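Local coordinates for structural protein ORF273 (Acidianus two-tailed virus, PDB 4ART) that is a heat- and acid-stable structural protein of the virion with a novel fold, its precise role being unclear, at residues D86-V91 with N136-I141; Y120-G125 with V132-L137; L169-I174 with R196-E201. All coordinates share one frame; numbering follows the deposited sequence.

Contact 1. Residues D86-V91 with N136-I141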
loop_
_atom_site.group_PDB
_atom_site.type_symbol
_atom_site.label_atom_id
_atom_site.label_comp_id
_atom_site.label_asym_id
_atom_site.label_seq_id
_atom_site.Cartn_x
_atom_site.Cartn_y
_atom_site.Cartn_z
ATOM N N ASP A 86 -22.871 4.428 -16.457
ATOM C CA ASP A 86 -23.648 3.410 -15.736
ATOM C C ASP A 86 -23.029 2.955 -14.411
ATOM O O ASP A 86 -23.691 2.268 -13.639
ATOM C CB ASP A 86 -23.895 2.208 -16.673
ATOM C CG ASP A 86 -24.799 2.507 -17.856
ATOM O OD1 ASP A 86 -25.787 3.265 -17.680
ATOM O OD2 ASP A 86 -24.545 1.961 -18.943
ATOM N N ILE A 87 -21.751 3.301 -14.160
ATOM C CA ILE A 87 -21.044 2.921 -12.932
ATOM C C ILE A 87 -21.637 3.660 -11.734
ATOM O O ILE A 87 -21.656 4.896 -11.712
ATOM C CB ILE A 87 -19.508 3.113 -13.061
ATOM C CG1 ILE A 87 -18.950 2.241 -14.194
ATOM C CG2 ILE A 87 -18.798 2.812 -11.706
ATOM C CD1 ILE A 87 -17.613 2.643 -14.710
ATOM N N TYR A 88 -22.107 2.897 -10.743
ATOM C CA TYR A 88 -22.744 3.406 -9.527
ATOM C C TYR A 88 -21.827 3.263 -8.288
ATOM O O TYR A 88 -21.837 4.124 -7.399
ATOM C CB TYR A 88 -24.050 2.635 -9.309
ATOM C CG TYR A 88 -24.890 3.091 -8.139
ATOM C CD1 TYR A 88 -25.270 4.422 -8.008
ATOM C CD2 TYR A 88 -25.378 2.178 -7.207
ATOM C CE1 TYR A 88 -26.110 4.836 -6.972
ATOM C CE2 TYR A 88 -26.223 2.582 -6.165
ATOM C CZ TYR A 88 -26.583 3.913 -6.055
ATOM O OH TYR A 88 -27.402 4.326 -5.040
ATOM N N ALA A 89 -21.054 2.168 -8.230
ATOM C CA ALA A 89 -20.138 1.874 -7.127
ATOM C C ALA A 89 -18.866 1.245 -7.641
ATOM O O ALA A 89 -18.896 0.462 -8.602
ATOM C CB ALA A 89 -20.804 0.954 -6.102
ATOM N N PHE A 90 -17.741 1.604 -7.008
ATOM C CA PHE A 90 -16.412 1.058 -7.303
ATOM C C PHE A 90 -16.039 0.155 -6.128
ATOM O O PHE A 90 -16.205 0.548 -4.987
ATOM C CB PHE A 90 -15.391 2.188 -7.485
ATOM C CG PHE A 90 -13.968 1.733 -7.687
ATOM C CD1 PHE A 90 -13.575 1.130 -8.874
ATOM C CD2 PHE A 90 -13.018 1.917 -6.695
ATOM C CE1 PHE A 90 -12.253 0.717 -9.064
ATOM C CE2 PHE A 90 -11.703 1.504 -6.880
ATOM C CZ PHE A 90 -11.313 0.926 -8.072
ATOM N N VAL A 91 -15.599 -1.072 -6.412
ATOM C CA VAL A 91 -15.265 -2.057 -5.387
ATOM C C VAL A 91 -13.769 -2.363 -5.439
ATOM O O VAL A 91 -13.249 -2.703 -6.488
ATOM C CB VAL A 91 -16.095 -3.367 -5.530
ATOM C CG1 VAL A 91 -15.859 -4.310 -4.353
ATOM C CG2 VAL A 91 -17.573 -3.086 -5.705
ATOM N N ASN A 136 -21.396 9.396 -12.428
ATOM C CA ASN A 136 -22.565 8.998 -11.599
ATOM C C ASN A 136 -22.269 8.015 -10.434
ATOM O O ASN A 136 -23.169 7.360 -9.867
ATOM C CB ASN A 136 -23.696 8.535 -12.509
ATOM C CG ASN A 136 -23.839 9.423 -13.740
ATOM O OD1 ASN A 136 -23.836 10.664 -13.666
ATOM N ND2 ASN A 136 -23.899 8.817 -14.908
ATOM N N LEU A 137 -20.985 7.938 -10.083
ATOM C CA LEU A 137 -20.470 7.100 -9.018
ATOM C C LEU A 137 -20.916 7.671 -7.673
ATOM O O LEU A 137 -20.659 8.838 -7.376
ATOM C CB LEU A 137 -18.954 7.129 -9.143
ATOM C CG LEU A 137 -18.152 6.107 -8.406
ATOM C CD1 LEU A 137 -18.555 4.722 -8.728
ATOM C CD2 LEU A 137 -16.773 6.215 -8.819
ATOM N N LYS A 138 -21.611 6.865 -6.872
ATOM C CA LYS A 138 -22.083 7.324 -5.561
ATOM C C LYS A 138 -21.264 6.689 -4.429
ATOM O O LYS A 138 -20.983 7.349 -3.428
ATOM C CB LYS A 138 -23.572 7.014 -5.388
ATOM C CG LYS A 138 -24.219 7.672 -4.160
ATOM C CD LYS A 138 -25.702 7.393 -4.105
ATOM C CE LYS A 138 -26.369 7.885 -2.847
ATOM N NZ LYS A 138 -26.687 9.336 -2.929
ATOM N N TYR A 139 -20.875 5.411 -4.589
ATOM C CA TYR A 139 -20.201 4.676 -3.530
ATOM C C TYR A 139 -18.852 4.114 -3.834
ATOM O O TYR A 139 -18.565 3.688 -4.953
ATOM C CB TYR A 139 -21.096 3.528 -3.033
ATOM C CG TYR A 139 -22.403 3.975 -2.402
ATOM C CD1 TYR A 139 -22.451 4.390 -1.080
ATOM C CD2 TYR A 139 -23.602 3.906 -3.111
ATOM C CE1 TYR A 139 -23.659 4.758 -0.481
ATOM C CE2 TYR A 139 -24.816 4.281 -2.528
ATOM C CZ TYR A 139 -24.839 4.713 -1.211
ATOM O OH TYR A 139 -26.018 5.101 -0.605
ATOM N N TYR A 140 -18.020 4.101 -2.793
ATOM C CA TYR A 140 -16.736 3.443 -2.810
ATOM C C TYR A 140 -16.867 2.269 -1.838
ATOM O O TYR A 140 -17.262 2.457 -0.688
ATOM C CB TYR A 140 -15.561 4.374 -2.425
ATOM C CG TYR A 140 -14.295 3.572 -2.159
ATOM C CD1 TYR A 140 -13.494 3.134 -3.199
ATOM C CD2 TYR A 140 -13.966 3.155 -0.869
ATOM C CE1 TYR A 140 -12.373 2.330 -2.961
ATOM C CE2 TYR A 140 -12.871 2.335 -0.622
ATOM C CZ TYR A 140 -12.065 1.937 -1.665
ATOM O OH TYR A 140 -10.961 1.176 -1.355
ATOM N N ILE A 141 -16.562 1.057 -2.315
ATOM C CA ILE A 141 -16.703 -0.148 -1.481
ATOM C C ILE A 141 -15.357 -0.837 -1.291
ATOM O O ILE A 141 -14.657 -1.125 -2.255
ATOM C CB ILE A 141 -17.787 -1.126 -2.043
ATOM C CG1 ILE A 141 -19.130 -0.406 -2.256
ATOM C CG2 ILE A 141 -17.933 -2.361 -1.165
ATOM C CD1 ILE A 141 -20.264 -1.281 -2.887
HETATM O O HOH W 1 -20.598 6.873 -13.461
HETATM O O HOH W 2 -28.184 5.271 -2.019
#
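Y88 and Y139 form an offset edge-to-face pair where the two strands begin to run side by side. CG of Y88 lies anti to the backbone N (chi1 -176°), whereas that of Y139 sits beside its own N (chi1 -63°). From these different torsions the two phenols still come to lie side by side, pointing the same way, with the edge of Y139 turned to the face of Y88 (centroids 5.8 Å apart, planes at 85°). A water bridges the hydroxyls, 2.6 Å from Y139 OH and 3.3 Å from Y88 OH. K138 runs alongside the Y88 ring, its CB 3.7 Å from Y88 CE1, and R63 adds a cation-pi contact. This is a parallel strand pair inside the mixed sheet, and Y88 and A89 both pair with I61 of strand 58-62, forming a classic beta bulge. Y88 O accepts twice, from K138 N (2.8 Å) and Y139 N (3.2 Å); F90 N to Y139 O and I141 N to F90 O continue the ladder. On one face of the sheet F90 and Y140 meet edge against edge, with F90 CD2 3.7 Å from Y140 CD1, while Y140 OH bonds to E92. L137 extends CD1 to within 3.5 Å of I87 CG2. V91, Y139 and I141 point from the opposite face onto helix 23-44.

Contact 2. Residues Y120-G125 with V132-L137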
loop_
_atom_site.group_PDB
_atom_site.type_symbol
_atom_site.label_atom_id
_atom_site.label_comp_id
_atom_site.label_asym_id
_atom_site.label_seq_id
_atom_site.Cartn_x
_atom_site.Cartn_y
_atom_site.Cartn_z
ATOM N N TYR A 120 -14.591 12.600 -6.914
ATOM C CA TYR A 120 -15.236 13.890 -6.594
ATOM C C TYR A 120 -15.154 14.833 -7.779
ATOM O O TYR A 120 -16.177 15.405 -8.163
ATOM C CB TYR A 120 -14.648 14.574 -5.327
ATOM C CG TYR A 120 -15.148 16.005 -5.159
ATOM C CD1 TYR A 120 -16.361 16.272 -4.527
ATOM C CD2 TYR A 120 -14.441 17.085 -5.697
ATOM C CE1 TYR A 120 -16.867 17.573 -4.447
ATOM C CE2 TYR A 120 -14.918 18.394 -5.592
ATOM C CZ TYR A 120 -16.134 18.635 -4.969
ATOM O OH TYR A 120 -16.609 19.926 -4.893
ATOM N N LEU A 121 -13.931 15.028 -8.347
ATOM C CA LEU A 121 -13.730 15.918 -9.484
ATOM C C LEU A 121 -14.671 15.614 -10.639
ATOM O O LEU A 121 -15.328 16.518 -11.148
ATOM C CB LEU A 121 -12.275 15.914 -9.953
ATOM C CG LEU A 121 -11.251 16.634 -9.060
ATOM C CD1 LEU A 121 -9.858 16.301 -9.493
ATOM C CD2 LEU A 121 -11.445 18.150 -9.044
ATOM N N GLU A 122 -14.776 14.340 -11.011
ATOM C CA GLU A 122 -15.623 13.882 -12.118
ATOM C C GLU A 122 -17.107 13.998 -11.845
ATOM O O GLU A 122 -17.876 14.307 -12.764
ATOM C CB GLU A 122 -15.250 12.465 -12.531
ATOM C CG GLU A 122 -13.908 12.485 -13.206
ATOM C CD GLU A 122 -13.217 11.184 -13.548
ATOM O OE1 GLU A 122 -13.743 10.085 -13.251
ATOM O OE2 GLU A 122 -12.152 11.278 -14.190
ATOM N N LYS A 123 -17.505 13.766 -10.592
ATOM C CA LYS A 123 -18.898 13.878 -10.161
ATOM C C LYS A 123 -19.302 15.350 -10.179
ATOM O O LYS A 123 -20.439 15.635 -10.495
ATOM C CB LYS A 123 -19.121 13.237 -8.769
ATOM C CG LYS A 123 -20.528 12.731 -8.554
ATOM C CD LYS A 123 -20.789 12.233 -7.144
ATOM C CE LYS A 123 -22.233 11.832 -7.023
ATOM N NZ LYS A 123 -22.518 11.085 -5.769
ATOM N N ALA A 124 -18.357 16.277 -9.895
ATOM C CA ALA A 124 -18.588 17.730 -9.886
ATOM C C ALA A 124 -18.550 18.368 -11.287
ATOM O O ALA A 124 -18.800 19.567 -11.411
ATOM C CB ALA A 124 -17.588 18.421 -8.965
ATOM N N GLY A 125 -18.230 17.580 -12.316
ATOM C CA GLY A 125 -18.193 18.052 -13.693
ATOM C C GLY A 125 -16.813 18.312 -14.269
ATOM O O GLY A 125 -16.704 18.630 -15.454
ATOM N N VAL A 132 -11.384 9.026 -19.215
ATOM C CA VAL A 132 -12.819 8.753 -19.315
ATOM C C VAL A 132 -13.464 8.947 -17.947
ATOM O O VAL A 132 -13.108 8.248 -17.001
ATOM C CB VAL A 132 -13.157 7.381 -19.988
ATOM C CG1 VAL A 132 -14.666 7.187 -20.139
ATOM C CG2 VAL A 132 -12.466 7.241 -21.346
ATOM N N PRO A 133 -14.368 9.938 -17.815
ATOM C CA PRO A 133 -14.970 10.201 -16.501
ATOM C C PRO A 133 -16.025 9.173 -16.071
ATOM O O PRO A 133 -16.661 8.539 -16.919
ATOM C CB PRO A 133 -15.558 11.609 -16.675
ATOM C CG PRO A 133 -15.915 11.690 -18.120
ATOM C CD PRO A 133 -14.856 10.894 -18.839
ATOM N N THR A 134 -16.234 9.050 -14.746
ATOM C CA THR A 134 -17.259 8.190 -14.096
ATOM C C THR A 134 -18.120 9.184 -13.283
ATOM O O THR A 134 -17.928 9.349 -12.065
ATOM C CB THR A 134 -16.581 7.079 -13.259
ATOM O OG1 THR A 134 -15.527 6.487 -14.031
ATOM C CG2 THR A 134 -17.508 6.022 -12.793
ATOM N N PRO A 135 -19.000 9.946 -13.980
ATOM C CA PRO A 135 -19.732 11.012 -13.291
ATOM C C PRO A 135 -20.840 10.615 -12.334
ATOM O O PRO A 135 -21.221 11.465 -11.537
ATOM C CB PRO A 135 -20.273 11.866 -14.453
ATOM C CG PRO A 135 -20.486 10.899 -15.529
ATOM C CD PRO A 135 -19.329 9.936 -15.424
ATOM N N ASN A 136 -21.396 9.396 -12.428
ATOM C CA ASN A 136 -22.565 8.998 -11.599
ATOM C C ASN A 136 -22.269 8.015 -10.434
ATOM O O ASN A 136 -23.169 7.360 -9.867
ATOM C CB ASN A 136 -23.696 8.535 -12.509
ATOM C CG ASN A 136 -23.839 9.423 -13.740
ATOM O OD1 ASN A 136 -23.836 10.664 -13.666
ATOM N ND2 ASN A 136 -23.899 8.817 -14.908
ATOM N N LEU A 137 -20.985 7.938 -10.083
ATOM C CA LEU A 137 -20.470 7.100 -9.018
ATOM C C LEU A 137 -20.916 7.671 -7.673
ATOM O O LEU A 137 -20.659 8.838 -7.376
ATOM C CB LEU A 137 -18.954 7.129 -9.143
ATOM C CG LEU A 137 -18.152 6.107 -8.406
ATOM C CD1 LEU A 137 -18.555 4.722 -8.728
ATOM C CD2 LEU A 137 -16.773 6.215 -8.819
HETATM O O HOH W 3 -12.527 7.973 -14.502
#
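E122 holds CG beside its backbone N (chi1 -70°) and is extended beyond it, which carries the carboxylate past P133 to the backbone of T134; K123, with CG turned instead to lie beside its carbonyl carbon (chi1 -153°), runs out nearly straight along the loop toward L137. At the end of the E122 chain, OE1 accepts the amide of T134 at 3.1 Å from T134 N. The N-H comes from above the carboxylate, 56° out of its plane. A water strengthens the hold on the same oxygen, giving one proton to E122 OE1 at 2.7 Å and the other to V132 O at 2.6 Å; its link to T134 OG1 is weak. Two donors on OE1 of the buried E122 are consistent with an ionised carboxylate. Before reaching this polar site, the E122 chain crosses the pyrrolidine of P133 at about a right angle, and E122 CG lies 3.9 Å from P133 CB. The helix supplying both side chains, 113-123, is closed here by a Schellman motif, in which G125 adopts positive phi. The chain then passes through the short strand 127-128 and doubles back, laying the loop of 132-137 against the last helical turn. There P135 takes the flank of the turn, its CB 3.8 Å from E122 O. K123 spans the rest of the loop: its CG lies 3.3 Å from P135 O, and the far methylenes pass close to L137 O before NZ makes a weak hydrogen bond to that oxygen, K123 NZ to L137 O 3.3 Å. The ammonium also has a long, weak ion pair with D163. The other carboxylate oxygen, E122 OE2, reaches a bound glycerol, probably from the crystallisation liquor, through a weak hydrogen bond.

Contact 3. Residues L169-I174 with R196-E201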
loop_
_atom_site.group_PDB
_atom_site.type_symbol
_atom_site.label_atom_id
_atom_site.label_comp_id
_atom_site.label_asym_id
_atom_site.label_seq_id
_atom_site.Cartn_x
_atom_site.Cartn_y
_atom_site.Cartn_z
ATOM N N LEU A 169 -12.759 15.222 3.932
ATOM C CA LEU A 169 -11.376 15.377 3.502
ATOM C C LEU A 169 -11.108 16.809 3.064
ATOM O O LEU A 169 -9.970 17.140 2.713
ATOM C CB LEU A 169 -11.043 14.380 2.358
ATOM C CG LEU A 169 -10.784 12.942 2.789
ATOM C CD1 LEU A 169 -10.811 11.993 1.581
ATOM C CD2 LEU A 169 -9.455 12.840 3.587
ATOM N N ARG A 170 -12.156 17.658 3.063
ATOM C CA ARG A 170 -12.168 19.082 2.681
ATOM C C ARG A 170 -11.854 19.257 1.199
ATOM O O ARG A 170 -11.511 20.363 0.757
ATOM C CB ARG A 170 -11.254 19.964 3.565
ATOM C CG ARG A 170 -11.620 20.004 5.060
ATOM C CD ARG A 170 -10.719 20.948 5.844
ATOM N NE ARG A 170 -10.872 22.350 5.432
ATOM C CZ ARG A 170 -10.005 23.024 4.675
ATOM N NH1 ARG A 170 -8.894 22.437 4.237
ATOM N NH2 ARG A 170 -10.242 24.289 4.352
ATOM N N ILE A 171 -12.026 18.175 0.426
ATOM C CA ILE A 171 -11.794 18.192 -1.012
ATOM C C ILE A 171 -12.576 19.315 -1.721
ATOM O O ILE A 171 -11.942 20.019 -2.504
ATOM C CB ILE A 171 -11.900 16.788 -1.663
ATOM C CG1 ILE A 171 -10.678 15.929 -1.294
ATOM C CG2 ILE A 171 -12.043 16.885 -3.179
ATOM C CD1 ILE A 171 -10.807 14.434 -1.528
ATOM N N PRO A 172 -13.898 19.554 -1.475
ATOM C CA PRO A 172 -14.601 20.629 -2.205
ATOM C C PRO A 172 -14.006 22.019 -2.033
ATOM O O PRO A 172 -13.890 22.745 -3.027
ATOM C CB PRO A 172 -16.029 20.548 -1.656
ATOM C CG PRO A 172 -16.166 19.131 -1.222
ATOM C CD PRO A 172 -14.842 18.834 -0.604
ATOM N N GLN A 173 -13.617 22.379 -0.778
ATOM C CA GLN A 173 -12.994 23.671 -0.428
ATOM C C GLN A 173 -11.640 23.838 -1.110
ATOM O O GLN A 173 -11.346 24.928 -1.593
ATOM C CB GLN A 173 -12.799 23.808 1.094
ATOM C CG GLN A 173 -14.073 23.729 1.894
ATOM C CD GLN A 173 -14.336 22.358 2.462
ATOM O OE1 GLN A 173 -14.375 21.345 1.747
ATOM N NE2 GLN A 173 -14.683 22.327 3.753
ATOM N N ILE A 174 -10.806 22.773 -1.122
ATOM C CA ILE A 174 -9.462 22.800 -1.751
ATOM C C ILE A 174 -9.556 22.920 -3.283
ATOM O O ILE A 174 -8.779 23.676 -3.871
ATOM C CB ILE A 174 -8.533 21.642 -1.254
ATOM C CG1 ILE A 174 -8.393 21.672 0.301
ATOM C CG2 ILE A 174 -7.164 21.690 -1.938
ATOM C CD1 ILE A 174 -7.814 20.363 1.004
ATOM N N ARG A 196 -1.611 16.744 -3.236
ATOM C CA ARG A 196 -0.561 17.072 -2.267
ATOM C C ARG A 196 -1.121 17.837 -1.044
ATOM O O ARG A 196 -0.775 17.510 0.098
ATOM C CB ARG A 196 0.559 17.872 -2.974
ATOM C CG ARG A 196 1.747 18.226 -2.083
ATOM C CD ARG A 196 2.585 19.350 -2.675
ATOM N NE ARG A 196 2.075 20.661 -2.249
ATOM C CZ ARG A 196 1.366 21.498 -3.008
ATOM N NH1 ARG A 196 1.110 21.200 -4.276
ATOM N NH2 ARG A 196 0.931 22.650 -2.511
ATOM N N ILE A 197 -1.949 18.876 -1.280
ATOM C CA ILE A 197 -2.596 19.667 -0.212
ATOM C C ILE A 197 -3.505 18.789 0.680
ATOM O O ILE A 197 -3.428 18.888 1.908
ATOM C CB ILE A 197 -3.399 20.871 -0.788
ATOM C CG1 ILE A 197 -2.462 21.830 -1.592
ATOM C CG2 ILE A 197 -4.151 21.635 0.348
ATOM C CD1 ILE A 197 -3.199 23.002 -2.380
ATOM N N VAL A 198 -4.370 17.975 0.051
ATOM C CA VAL A 198 -5.352 17.112 0.725
ATOM C C VAL A 198 -4.653 16.081 1.609
ATOM O O VAL A 198 -5.016 15.948 2.790
ATOM C CB VAL A 198 -6.376 16.438 -0.274
ATOM C CG1 VAL A 198 -7.329 15.459 0.415
ATOM C CG2 VAL A 198 -7.109 17.460 -1.128
ATOM N N ALA A 199 -3.622 15.400 1.062
ATOM C CA ALA A 199 -2.975 14.276 1.737
ATOM C C ALA A 199 -1.777 14.571 2.606
ATOM O O ALA A 199 -1.516 13.824 3.548
ATOM C CB ALA A 199 -2.608 13.232 0.715
ATOM N N GLU A 200 -0.995 15.589 2.242
ATOM C CA GLU A 200 0.307 15.890 2.871
ATOM C C GLU A 200 0.456 17.258 3.520
ATOM O O GLU A 200 1.493 17.512 4.145
ATOM C CB GLU A 200 1.411 15.777 1.808
ATOM C CG GLU A 200 1.483 14.454 1.094
ATOM C CD GLU A 200 2.490 14.501 -0.030
ATOM O OE1 GLU A 200 3.695 14.361 0.258
ATOM O OE2 GLU A 200 2.084 14.653 -1.199
ATOM N N GLU A 201 -0.515 18.159 3.349
ATOM C CA GLU A 201 -0.374 19.508 3.907
ATOM C C GLU A 201 -1.345 19.899 4.995
ATOM O O GLU A 201 -0.918 20.328 6.071
ATOM C CB GLU A 201 -0.240 20.589 2.811
ATOM C CG GLU A 201 0.950 20.347 1.882
ATOM C CD GLU A 201 1.184 21.352 0.769
ATOM O OE1 GLU A 201 0.212 21.996 0.313
ATOM O OE2 GLU A 201 2.346 21.459 0.317
#
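V198 projects toward helix 171-179 and has its two methyl groups divided among three residues of the facing segment. With CG1 anti to the backbone N (chi1 176°) and CG2 beside the backbone N, both branches touch I171 CG1, V198 CG1 at 3.8 Å and V198 CG2 at 3.9 Å, the side chains crossing at about a right angle. V198 CG2 also comes 3.7 Å from I174 CD1, and V198 CG1 rests against the backbone of L169, 3.9 Å from L169 O. I174, one turn further along its helix, meets the neighbouring helix with both arms. Its CD1 reaches V198, while I174 CG2 packs at 3.8 Å from I197 CG2 as the two isoleucines slide past each other in opposite directions. L169 and R170 lie in the tight link between helices 162-168 and 171-179, where R170 ends a Schellman motif and serves as N-cap position of the second helix. Beyond the aliphatic patch, R196 and E201 form a salt bridge within segment 196-201, R196 NE to E201 OE2 2.7 Å, and E200 OE1 bonds to T209 of the second subunit. Q202 donates to L169 O and V198 O. No hydrogen bond joins the two segments directly; their contact is essentially apolar, so it probably owes its stability to shape fit and exclusion of water, with Q202 supplying the polar tie at the margin.

Contacts 1 and 2 meet on one piece of chain, sharing N136 and L137, with centres about 10 Å apart. I87 CB of contact 1 lies 3.5 Å from T134 CG2 of contact 2, and K138 CA is 3.8 Å from K123 NZ; these packing contacts bring the starts of two inner strands of the sheet against the end of helix 113-123 and the loop beside it. That helix also leads to contact 3, whose centre is about 18 Å from that of contact 2: Y120 OH comes 3.3 Å from P172 CB. Contacts 1 and 3 do not touch, their nearest atoms being about 10 Å apart. The glycerol lies by contact 2, about 3 Å from the E122 side chain, whereas contact 3 borders the second subunit.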